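Local coordinates for protein lovastatin nonaketide synthase, polyketide synthase component (Aspergillus terreus, PDB 7CPX) that builds dihydromonacolin L, the nonaketide precursor of lovastatin, from malonyl-CoA by iterative condensation, methylation and reduction together with its partner LovC, at residues D135-S140 with V155-A160; L473-S478 with R522-H527; R1275-P1280 with R1809-L1814. The protein carries 2 engineered substitutions. All coordinates share one frame; numbering follows the deposited sequence.

Contact 1: residues D135-S140 with V155-A160; sequences DYETVS and VAVSVA
Glu-137 and Tyr-136 meet Val-155 in a buried, chiefly apolar contact within the thiolase fold of the ketosynthase, where the loop after strand 126-131 passes the C-terminal end of helix 151-155. The backbones come nearest at Glu-137 and Val-155, whose CA atoms are 5.0 Å apart, and the side chains pack from there. The two methyls of Val-155 divide the work. CG2 takes the glutamate, lying 3.3 Å from Glu-137 CB and 3.5 Å from Glu-137 CG, so the aliphatic base of the acid serves as the packing surface. CG1 goes to the tyrosine, reaching Tyr-136 CD2 at 3.6 Å near the plane of the ring, an edge contact with the two side chains at about a right angle. On one ring face lies Ser-140 CB, from four residues further along the same loop. The loop is held tightly turned by Asp-135 O, which accepts from Thr-138 N and Val-139 N on opposite faces of its carbonyl plane. Tyr-136 OH is engaged beyond the contact, by Val-938 N and Glu-93 O, while its ring meets Trp-937 edge-to-face. The contact lies at the dimer interface: Glu-137 packs on His-134 of the second subunit, and Val-157 packs on Asp-178 of that second subunit. With CG anti to the backbone N (chi1 -174°) and an extended chain beyond it, Glu-137 carries its carboxylate past Val-155 to Val-157. There OE1 lies 3.6 Å from Val-157 CG2 and 3.2 Å from Val-155 O, the latter two acceptors close without being bonded.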
# COMPACT_ATOMS: atom_id res chain seq x y z
N ASP A 135 20.38 6.18 15.12
CA ASP A 135 19.46 6.18 13.99
C ASP A 135 19.67 4.95 13.12
O ASP A 135 18.71 4.29 12.72
CB ASP A 135 19.65 7.46 13.17
CG ASP A 135 19.27 8.70 13.94
OD1 ASP A 135 18.88 8.58 15.12
OD2 ASP A 135 19.37 9.81 13.37
N TYR A 136 20.93 4.62 12.83
CA TYR A 136 21.24 3.29 12.34
C TYR A 136 20.90 2.28 13.43
O TYR A 136 21.02 2.56 14.63
CB TYR A 136 22.71 3.18 11.94
CG TYR A 136 22.93 2.84 10.48
CD1 TYR A 136 22.67 3.76 9.48
CD2 TYR A 136 23.41 1.59 10.11
CE1 TYR A 136 22.88 3.45 8.16
CE2 TYR A 136 23.63 1.27 8.79
CZ TYR A 136 23.36 2.20 7.82
OH TYR A 136 23.57 1.89 6.49
N GLU A 137 20.49 1.09 13.02
CA GLU A 137 19.73 0.02 13.65
C GLU A 137 18.25 0.33 13.57
O GLU A 137 17.44 -0.52 13.95
CB GLU A 137 20.12 -0.21 15.12
CG GLU A 137 19.45 -1.41 15.78
CD GLU A 137 20.01 -1.70 17.16
OE1 GLU A 137 20.88 -0.93 17.63
OE2 GLU A 137 19.58 -2.70 17.77
N THR A 138 17.86 1.50 13.07
CA THR A 138 16.48 1.79 12.72
C THR A 138 16.34 2.11 11.24
O THR A 138 15.51 1.51 10.56
CB THR A 138 15.95 2.97 13.56
OG1 THR A 138 16.13 2.68 14.95
CG2 THR A 138 14.48 3.19 13.28
N VAL A 139 17.14 3.05 10.73
CA VAL A 139 17.13 3.34 9.30
C VAL A 139 17.50 2.10 8.51
O VAL A 139 16.80 1.70 7.57
CB VAL A 139 18.09 4.51 9.00
CG1 VAL A 139 18.35 4.61 7.51
CG2 VAL A 139 17.51 5.80 9.53
N SER A 140 18.61 1.46 8.88
CA SER A 140 19.05 0.25 8.19
C SER A 140 18.19 -0.96 8.52
O SER A 140 18.33 -1.99 7.86
CB SER A 140 20.50 -0.05 8.55
OG SER A 140 20.95 -1.24 7.93
N VAL A 155 25.25 -2.56 13.50
CA VAL A 155 24.42 -1.51 14.07
C VAL A 155 24.22 -1.66 15.57
O VAL A 155 23.69 -0.73 16.20
CB VAL A 155 23.04 -1.45 13.38
CG1 VAL A 155 23.20 -1.51 11.87
CG2 VAL A 155 22.14 -2.57 13.88
N ALA A 156 24.61 -2.79 16.16
CA ALA A 156 24.44 -2.97 17.59
C ALA A 156 25.13 -1.85 18.35
O ALA A 156 26.28 -1.51 18.06
CB ALA A 156 24.98 -4.33 18.03
N VAL A 157 24.43 -1.29 19.32
CA VAL A 157 24.96 -0.14 20.05
C VAL A 157 26.29 -0.50 20.69
O VAL A 157 27.26 0.26 20.62
CB VAL A 157 23.94 0.34 21.10
CG1 VAL A 157 24.40 1.64 21.72
CG2 VAL A 157 22.56 0.52 20.47
N SER A 158 26.36 -1.67 21.31
CA SER A 158 27.57 -2.07 22.04
C SER A 158 28.78 -2.09 21.12
O SER A 158 29.87 -1.63 21.50
CB SER A 158 27.36 -3.45 22.66
OG SER A 158 26.95 -4.39 21.69
N VAL A 159 28.62 -2.62 19.91
CA VAL A 159 29.73 -2.81 18.99
C VAL A 159 30.44 -1.48 18.77
O VAL A 159 31.65 -1.45 18.52
CB VAL A 159 29.24 -3.41 17.66
CG1 VAL A 159 30.36 -3.44 16.65
CG2 VAL A 159 28.70 -4.80 17.89
N ALA A 160 29.69 -0.38 18.87
CA ALA A 160 30.28 0.95 18.72
C ALA A 160 31.62 1.04 19.45
O ALA A 160 32.59 1.59 18.92
CB ALA A 160 29.32 2.01 19.25

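Contact 2: residues L473-S478 with R522-H527; sequences LPLVLS and RAIVGH
Leu-475 and Leu-477 pair with Ile-524 and Arg-522 in the antiparallel sheet of the alpha/beta linker domain that follows the ketosynthase. Strand 475-479 is an outer strand and 520-524 the central one; over the segments 475-478 and 522-524 their directions differ by 159°. Two hydrogen-bonded pairs fix the register. Leu-475 N gives to Ile-524 O and Ile-524 N gives back to Leu-475 O; Leu-477 N reaches Arg-522 O and Arg-522 N returns to Leu-477 O, all four N...O distances being 2.9 Å. Between them, Val-476 and Ala-523 form a non-hydrogen-bonded pair, with CA atoms 4.4 Å apart. Their side chains leave on the opposite face, where Val-476 CG1 lies 4.3 Å from Ala-523 CB. On the leucine face, Leu-475 and Ile-524 run side by side, Leu-475 CD2 being 4.1 Å from Ile-524 CG1. Arg-522 turns back on its own strand: NE donates to Ala-523 O at 3.1 Å, from above the carbonyl plane, while NH1 binds Ile-544 O. The face of Leu-475, Leu-477, Arg-522 and Ile-524 is covered by helices 482-498 and 529-542, with helix 504-513 touching Leu-475 and Val-476; helix 883-898, at the end of the acyltransferase region, packs on Val-476 and Ala-523. A small three-stranded antiparallel sheet with helices against it is characteristic of the linker between ketosynthase and acyltransferase in polyketide and animal fatty acid synthases.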
# COMPACT_ATOMS: atom_id res chain seq x y z
N LEU A 473 66.16 12.37 10.19
CA LEU A 473 65.54 11.10 9.87
C LEU A 473 64.73 11.22 8.58
O LEU A 473 64.29 12.31 8.21
CB LEU A 473 64.62 10.64 11.00
CG LEU A 473 65.26 10.09 12.27
CD1 LEU A 473 66.16 8.90 11.96
CD2 LEU A 473 66.03 11.17 13.00
N PRO A 474 64.52 10.11 7.87
CA PRO A 474 63.66 10.15 6.69
C PRO A 474 62.22 10.46 7.07
O PRO A 474 61.75 10.07 8.15
CB PRO A 474 63.79 8.75 6.09
CG PRO A 474 64.17 7.89 7.24
CD PRO A 474 65.02 8.75 8.14
N LEU A 475 61.52 11.16 6.19
CA LEU A 475 60.12 11.49 6.39
C LEU A 475 59.30 10.29 5.93
O LEU A 475 59.16 10.04 4.74
CB LEU A 475 59.75 12.76 5.63
CG LEU A 475 58.33 13.29 5.79
CD1 LEU A 475 58.29 14.79 5.52
CD2 LEU A 475 57.36 12.57 4.87
N VAL A 476 58.76 9.54 6.89
CA VAL A 476 58.12 8.26 6.61
C VAL A 476 56.61 8.44 6.62
O VAL A 476 56.05 9.10 7.50
CB VAL A 476 58.55 7.19 7.64
CG1 VAL A 476 60.06 7.02 7.61
CG2 VAL A 476 58.07 7.56 9.03
N LEU A 477 55.95 7.85 5.62
CA LEU A 477 54.50 7.85 5.52
C LEU A 477 54.03 6.43 5.23
O LEU A 477 54.73 5.65 4.58
CB LEU A 477 54.02 8.81 4.43
CG LEU A 477 54.47 10.26 4.60
CD1 LEU A 477 54.17 11.06 3.35
CD2 LEU A 477 53.81 10.89 5.80
N SER A 478 52.84 6.11 5.72
CA SER A 478 52.29 4.78 5.52
C SER A 478 50.77 4.84 5.53
O SER A 478 50.17 5.64 6.25
CB SER A 478 52.78 3.80 6.59
OG SER A 478 52.49 4.27 7.89
N ARG A 522 56.07 4.46 2.29
CA ARG A 522 56.99 5.26 1.51
C ARG A 522 57.83 6.10 2.45
O ARG A 522 57.42 6.41 3.57
CB ARG A 522 56.26 6.16 0.50
CG ARG A 522 57.18 7.05 -0.34
CD ARG A 522 58.19 6.24 -1.15
NE ARG A 522 59.26 7.07 -1.69
CZ ARG A 522 59.32 7.51 -2.94
NH1 ARG A 522 58.38 7.22 -3.83
NH2 ARG A 522 60.35 8.27 -3.32
N ALA A 523 59.03 6.44 2.00
CA ALA A 523 59.96 7.24 2.78
C ALA A 523 60.59 8.29 1.88
O ALA A 523 60.93 8.00 0.73
CB ALA A 523 61.03 6.37 3.42
N ILE A 524 60.73 9.50 2.41
CA ILE A 524 61.23 10.65 1.67
C ILE A 524 62.54 11.08 2.29
O ILE A 524 62.68 11.11 3.52
CB ILE A 524 60.21 11.80 1.68
CG1 ILE A 524 58.81 11.29 1.30
CG2 ILE A 524 60.64 12.90 0.74
CD1 ILE A 524 58.75 10.61 -0.06
N VAL A 525 63.51 11.42 1.45
CA VAL A 525 64.86 11.77 1.88
C VAL A 525 65.08 13.25 1.62
O VAL A 525 64.88 13.73 0.50
CB VAL A 525 65.91 10.92 1.15
CG1 VAL A 525 67.31 11.37 1.52
CG2 VAL A 525 65.72 9.45 1.48
N GLY A 526 65.49 13.98 2.66
CA GLY A 526 65.76 15.39 2.53
C GLY A 526 66.34 15.99 3.80
O GLY A 526 65.83 15.75 4.90
N HIS A 527 67.42 16.76 3.66
CA HIS A 527 68.06 17.36 4.82
C HIS A 527 67.26 18.53 5.38
O HIS A 527 67.15 18.68 6.60
CB HIS A 527 69.47 17.83 4.45
CG HIS A 527 70.22 18.45 5.60
ND1 HIS A 527 71.20 19.40 5.42
CD2 HIS A 527 70.13 18.25 6.93
CE1 HIS A 527 71.68 19.76 6.59
NE2 HIS A 527 71.05 19.08 7.53

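Contact 3: residues R1275-P1280 with R1809-L1814; sequences RWSWGP and RLKRDL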
# COMPACT_ATOMS: atom_id res chain seq x y z
N ARG A 1275 -57.22 13.26 11.68
CA ARG A 1275 -58.60 13.18 11.24
C ARG A 1275 -59.53 13.48 12.41
O ARG A 1275 -59.20 13.23 13.58
CB ARG A 1275 -58.93 11.79 10.67
CG ARG A 1275 -58.66 10.64 11.62
CD ARG A 1275 -59.27 9.34 11.11
NE ARG A 1275 -58.98 9.11 9.69
CZ ARG A 1275 -59.85 9.28 8.70
NH1 ARG A 1275 -61.10 9.66 8.93
NH2 ARG A 1275 -59.46 9.05 7.45
N TRP A 1276 -60.70 14.02 12.07
CA TRP A 1276 -61.75 14.30 13.05
C TRP A 1276 -62.48 13.00 13.35
O TRP A 1276 -63.57 12.72 12.85
CB TRP A 1276 -62.72 15.35 12.52
CG TRP A 1276 -62.19 16.74 12.52
CD1 TRP A 1276 -60.91 17.12 12.74
CD2 TRP A 1276 -62.93 17.94 12.29
NE1 TRP A 1276 -60.80 18.49 12.66
CE2 TRP A 1276 -62.03 19.02 12.38
CE3 TRP A 1276 -64.28 18.21 12.01
CZ2 TRP A 1276 -62.42 20.34 12.21
CZ3 TRP A 1276 -64.66 19.53 11.83
CH2 TRP A 1276 -63.74 20.58 11.93
N SER A 1277 -61.87 12.17 14.19
CA SER A 1277 -62.58 11.01 14.70
C SER A 1277 -63.83 11.52 15.40
O SER A 1277 -63.74 12.20 16.43
CB SER A 1277 -61.70 10.21 15.66
OG SER A 1277 -62.37 9.04 16.10
N TRP A 1278 -64.99 11.23 14.83
CA TRP A 1278 -66.27 11.69 15.36
C TRP A 1278 -66.86 10.55 16.18
O TRP A 1278 -67.30 9.54 15.64
CB TRP A 1278 -67.21 12.12 14.23
CG TRP A 1278 -66.92 13.47 13.65
CD1 TRP A 1278 -66.23 13.74 12.51
CD2 TRP A 1278 -67.34 14.73 14.18
NE1 TRP A 1278 -66.18 15.09 12.29
CE2 TRP A 1278 -66.86 15.73 13.30
CE3 TRP A 1278 -68.06 15.12 15.30
CZ2 TRP A 1278 -67.08 17.08 13.52
CZ3 TRP A 1278 -68.29 16.46 15.52
CH2 TRP A 1278 -67.80 17.43 14.63
N GLY A 1279 -66.87 10.73 17.50
CA GLY A 1279 -67.34 9.69 18.38
C GLY A 1279 -68.35 10.20 19.39
O GLY A 1279 -68.43 11.39 19.66
N PRO A 1280 -69.13 9.30 19.98
CA PRO A 1280 -70.25 9.73 20.83
C PRO A 1280 -69.80 10.61 21.98
O PRO A 1280 -68.73 10.44 22.56
CB PRO A 1280 -70.84 8.42 21.34
CG PRO A 1280 -70.40 7.39 20.37
CD PRO A 1280 -69.06 7.83 19.88
N ARG A 1809 -62.61 14.52 17.74
CA ARG A 1809 -61.29 14.49 18.35
C ARG A 1809 -60.26 14.24 17.27
O ARG A 1809 -60.47 13.41 16.37
CB ARG A 1809 -61.21 13.42 19.44
CG ARG A 1809 -62.27 13.58 20.52
CD ARG A 1809 -61.67 13.57 21.90
NE ARG A 1809 -62.69 13.67 22.93
CZ ARG A 1809 -63.32 14.79 23.25
NH1 ARG A 1809 -63.06 15.93 22.63
NH2 ARG A 1809 -64.24 14.77 24.21
N LEU A 1810 -59.14 14.95 17.36
CA LEU A 1810 -58.10 14.85 16.34
C LEU A 1810 -57.23 13.64 16.62
O LEU A 1810 -56.52 13.59 17.63
CB LEU A 1810 -57.26 16.13 16.32
CG LEU A 1810 -58.09 17.42 16.38
CD1 LEU A 1810 -57.19 18.63 16.28
CD2 LEU A 1810 -59.13 17.43 15.29
N LYS A 1811 -57.28 12.65 15.73
CA LYS A 1811 -56.51 11.42 15.88
C LYS A 1811 -55.64 11.22 14.64
O LYS A 1811 -56.13 11.31 13.51
CB LYS A 1811 -57.43 10.22 16.09
CG LYS A 1811 -58.31 10.36 17.32
CD LYS A 1811 -58.37 9.09 18.15
CE LYS A 1811 -59.32 8.06 17.56
NZ LYS A 1811 -59.64 6.99 18.55
N ARG A 1812 -54.37 10.93 14.88
CA ARG A 1812 -53.42 10.77 13.78
C ARG A 1812 -53.96 9.76 12.77
O ARG A 1812 -54.12 8.58 13.09
CB ARG A 1812 -52.07 10.31 14.31
CG ARG A 1812 -51.47 11.20 15.39
CD ARG A 1812 -51.19 12.60 14.87
NE ARG A 1812 -50.46 13.40 15.84
CZ ARG A 1812 -50.18 14.69 15.70
NH1 ARG A 1812 -50.56 15.36 14.62
NH2 ARG A 1812 -49.51 15.32 16.65
N ASP A 1813 -54.23 10.23 11.56
CA ASP A 1813 -54.74 9.36 10.50
C ASP A 1813 -53.58 8.50 10.02
O ASP A 1813 -52.88 8.81 9.06
CB ASP A 1813 -55.35 10.18 9.37
CG ASP A 1813 -56.01 9.32 8.31
OD1 ASP A 1813 -56.04 8.08 8.49
OD2 ASP A 1813 -56.50 9.87 7.31
N LEU A 1814 -53.39 7.38 10.72
CA LEU A 1814 -52.22 6.54 10.48
C LEU A 1814 -52.14 6.06 9.04
O LEU A 1814 -51.04 5.76 8.56
CB LEU A 1814 -52.24 5.34 11.42
CG LEU A 1814 -52.20 5.68 12.92
CD1 LEU A 1814 -52.21 4.42 13.76
CD2 LEU A 1814 -50.98 6.53 13.25
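The guanidinium of Arg-1275 and the carboxylate of Asp-1813 meet with their planes 78° apart: OD1 lies at the guanidinium edge, in its plane, while OD2 approaches obliquely. The salt bridge runs from Arg-1275 NH2 to Asp-1813 OD2 at 3.1 Å, and its 132° angle at the hydrogen makes it a weak hydrogen bond. CG set between the backbone N and the carbonyl carbon (chi1 56°), followed by a bend at chi3, brings the arginine over to the aspartate. Asp-1813 OD2 has its stronger partner in Arg-1816 NE, a salt bridge, and the residue is the N-cap of helix 1814-1822. The indole of Trp-1276 makes a cation-pi contact with Arg-2423; it leaves on the same face as Leu-1810, its non-hydrogen-bonded partner, though the modelled closeness of the two side chains is not reliable.

The backbones of the two segments form an antiparallel ladder. Arg-1275 N to Lys-1811 O and Lys-1811 N to Arg-1275 O are both 2.9 Å, and Arg-1809 N reaches Ser-1277 O at the same length; the return bond from Ser-1277 N to Arg-1809 O is weak. On the Arg-1275 face, Ser-1277 OG touches Lys-1811 CE at 3.5 Å. Trp-1276 and Leu-1810, on the other face, pack on Val-2298 of the ketoreductase domain. Strand 1275-1280 is the outermost strand, within this chain, of a mixed sheet whose other strands run from 1644 to 1811, an order consistent with the non-catalytic pseudo-ketoreductase subdomain of reducing synthases, a truncated Rossmann-like fold.

From the N terminus the three contacts follow in series, neither nesting nor crossing. Contact 1 closes a loop of only 14 intervening residues, including most of helix 151-155, inside the ketosynthase and at the dimer interface. Contact 2 closes 43 residues, chiefly helices 482-498 and 504-513, in the linker leading to the acyltransferase. Contact 3 spans 528 residues: the chain leaves the dehydratase, lays down strand 1275-1280, passes through the methyltransferase, lays down the other strands, and closes with strand 1804-1811 pairing beside 1275-1280, bordering the ketoreductase domain. Contacts 1 and 2 have centres 41 Å apart on the same side of the chain's centre; contact 3 is on the opposite side, its centre 84 Å from contact 1 and 122 Å from contact 2.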